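Local atomic coordinates of flavin prenyltransferase PAD1, mitochondrial (Aspergillus niger, PDB entry 6QLG), a protein that probably prenylates reduced FMN with a dimethylallyl group at N5 and C6, making the prenyl-FMN cofactor for the ferulic acid decarboxylase FDC1. Residues 58-63 with 91-96. Residues are numbered along the deposited sequence; the frame is centred on the assembly and turned at random.
Sequences KVLIAL and SNVRAL
Leu60 meets both Val93 and Leu96, and following its side chain outward shows how residues 58-63 pack on 91-96. Its CB points at the other segment and lies 4.1 Å from Leu96 CB; the two residues also have the closest pair of CA atoms across the contact, 6.2 Å apart. From CB the chain turns to CG, which is anti to the carbonyl carbon (chi1 -75°) and carries the branch toward residue 93. There CD1 reaches Val93 CG1 at 3.7 Å, and also lies 4.0 Å from the carbonyl oxygen Val93 O; the two side chains cross at about a right angle. The Leu60 side chain also touches Val45, Thr70 and Leu72 of the sheet.

The next residue, Ile61, adds a second apolar patch. Its CG1 faces the fork of Leu96, 4.0 Å from both Leu96 CD1 and Leu96 CD2, with the side chains meeting at a slant. Leu96 therefore spans the contact, its CB against Leu60 and its two methyls against Ile61.

No direct hydrogen bond joins the segments. A water links their backbones instead, lying 2.7 Å from Leu60 O and 2.7 Å from Leu96 O.

The contact packs helix 53-65 against helix 90-95 and Leu96, in a flavoprotein-type parallel alpha/beta fold. Helix 53-65 follows strand 42-47 and leads to strand 69-74, making a beta-alpha-beta crossover, while helix 90-95 precedes strand 99-100, outermost in the sheet of this chain. Arg64 ties the two regions further by bonding Ala95 O. Leu60 and Val93 both face the sheet, Val93 resting on Met47, whereas Lys58 and Ala62 turn to helix 197-210.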
loop_
_atom_site.group_PDB
_atom_site.type_symbol
_atom_site.label_atom_id
_atom_site.label_comp_id
_atom_site.label_asym_id
_atom_site.label_seq_id
_atom_site.Cartn_x
_atom_site.Cartn_y
_atom_site.Cartn_z
ATOM N N LYS B 58 29.321 -27.295 8.403
ATOM C CA LYS B 58 28.661 -28.240 9.298
ATOM C C LYS B 58 27.320 -28.705 8.746
ATOM O O LYS B 58 26.866 -29.806 9.077
ATOM C CB LYS B 58 28.490 -27.619 10.682
ATOM C CG LYS B 58 29.807 -27.410 11.412
ATOM C CD LYS B 58 29.631 -27.511 12.913
ATOM C CE LYS B 58 30.843 -28.152 13.566
ATOM N NZ LYS B 58 30.451 -29.311 14.415
ATOM N N VAL B 59 26.671 -27.893 7.907
ATOM C CA VAL B 59 25.451 -28.350 7.250
ATOM C C VAL B 59 25.765 -29.484 6.281
ATOM O O VAL B 59 25.050 -30.492 6.228
ATOM C CB VAL B 59 24.744 -27.175 6.547
ATOM C CG1 VAL B 59 23.767 -27.689 5.502
ATOM C CG2 VAL B 59 24.018 -26.301 7.567
ATOM N N LEU B 60 26.846 -29.344 5.506
ATOM C CA LEU B 60 27.234 -30.398 4.574
ATOM C C LEU B 60 27.560 -31.693 5.311
ATOM O O LEU B 60 27.189 -32.783 4.861
ATOM C CB LEU B 60 28.430 -29.943 3.737
ATOM C CG LEU B 60 28.167 -28.926 2.626
ATOM C CD1 LEU B 60 29.478 -28.362 2.099
ATOM C CD2 LEU B 60 27.363 -29.554 1.503
ATOM N N ILE B 61 28.250 -31.591 6.447
ATOM C CA ILE B 61 28.594 -32.778 7.224
ATOM C C ILE B 61 27.339 -33.425 7.794
ATOM O O ILE B 61 27.189 -34.654 7.768
ATOM C CB ILE B 61 29.599 -32.413 8.333
ATOM C CG1 ILE B 61 30.935 -31.984 7.722
ATOM C CG2 ILE B 61 29.795 -33.578 9.296
ATOM C CD1 ILE B 61 31.868 -31.313 8.707
ATOM N N ALA B 62 26.410 -32.612 8.307
ATOM C CA ALA B 62 25.198 -33.154 8.911
ATOM C C ALA B 62 24.303 -33.817 7.870
ATOM O O ALA B 62 23.689 -34.855 8.144
ATOM C CB ALA B 62 24.439 -32.048 9.646
ATOM N N LEU B 63 24.211 -33.231 6.674
ATOM C CA LEU B 63 23.368 -33.816 5.635
ATOM C C LEU B 63 23.964 -35.114 5.104
ATOM O O LEU B 63 23.229 -36.054 4.780
ATOM C CB LEU B 63 23.159 -32.818 4.497
ATOM C CG LEU B 63 22.248 -31.620 4.772
ATOM C CD1 LEU B 63 22.293 -30.648 3.603
ATOM C CD2 LEU B 63 20.823 -32.076 5.041
ATOM N N SER B 91 38.739 -26.826 -1.488
ATOM C CA SER B 91 38.772 -28.202 -1.975
ATOM C C SER B 91 38.350 -29.187 -0.891
ATOM O O SER B 91 37.718 -30.205 -1.194
ATOM C CB SER B 91 40.169 -28.549 -2.495
ATOM O OG SER B 91 41.154 -28.329 -1.502
ATOM N N ASN B 92 38.684 -28.901 0.371
ATOM C CA ASN B 92 38.214 -29.745 1.468
ATOM C C ASN B 92 36.699 -29.680 1.600
ATOM O O ASN B 92 36.047 -30.694 1.874
ATOM C CB ASN B 92 38.872 -29.325 2.783
ATOM C CG ASN B 92 40.379 -29.435 2.747
ATOM O OD1 ASN B 92 41.088 -28.517 3.160
ATOM N ND2 ASN B 92 40.878 -30.564 2.259
ATOM N N VAL B 93 36.122 -28.490 1.421
ATOM C CA VAL B 93 34.674 -28.339 1.533
ATOM C C VAL B 93 33.974 -29.051 0.384
ATOM O O VAL B 93 32.933 -29.688 0.574
ATOM C CB VAL B 93 34.298 -26.846 1.591
ATOM C CG1 VAL B 93 32.792 -26.676 1.768
ATOM C CG2 VAL B 93 35.062 -26.152 2.712
ATOM N N ARG B 94 34.536 -28.960 -0.825
ATOM C CA ARG B 94 33.930 -29.629 -1.972
ATOM C C ARG B 94 33.901 -31.140 -1.790
ATOM O O ARG B 94 32.982 -31.805 -2.280
ATOM C CB ARG B 94 34.682 -29.261 -3.252
ATOM C CG ARG B 94 34.462 -27.825 -3.696
ATOM C CD ARG B 94 34.987 -27.585 -5.100
ATOM N NE ARG B 94 36.440 -27.492 -5.115
ATOM C CZ ARG B 94 37.115 -26.349 -5.166
ATOM N NH1 ARG B 94 36.466 -25.194 -5.211
ATOM N NH2 ARG B 94 38.439 -26.365 -5.172
ATOM N N ALA B 95 34.888 -31.698 -1.084
ATOM C CA ALA B 95 34.898 -33.132 -0.828
ATOM C C ALA B 95 33.789 -33.556 0.124
ATOM O O ALA B 95 33.439 -34.740 0.158
ATOM C CB ALA B 95 36.259 -33.561 -0.271
ATOM N N LEU B 96 33.224 -32.619 0.892
ATOM C CA LEU B 96 32.114 -32.932 1.780
ATOM C C LEU B 96 30.795 -33.108 1.042
ATOM O O LEU B 96 29.832 -33.601 1.640
ATOM C CB LEU B 96 31.945 -31.835 2.837
ATOM C CG LEU B 96 33.115 -31.530 3.773
ATOM C CD1 LEU B 96 32.795 -30.309 4.627
ATOM C CD2 LEU B 96 33.438 -32.732 4.648
HETATM O O HOH W 1 27.193 -33.346 2.232
#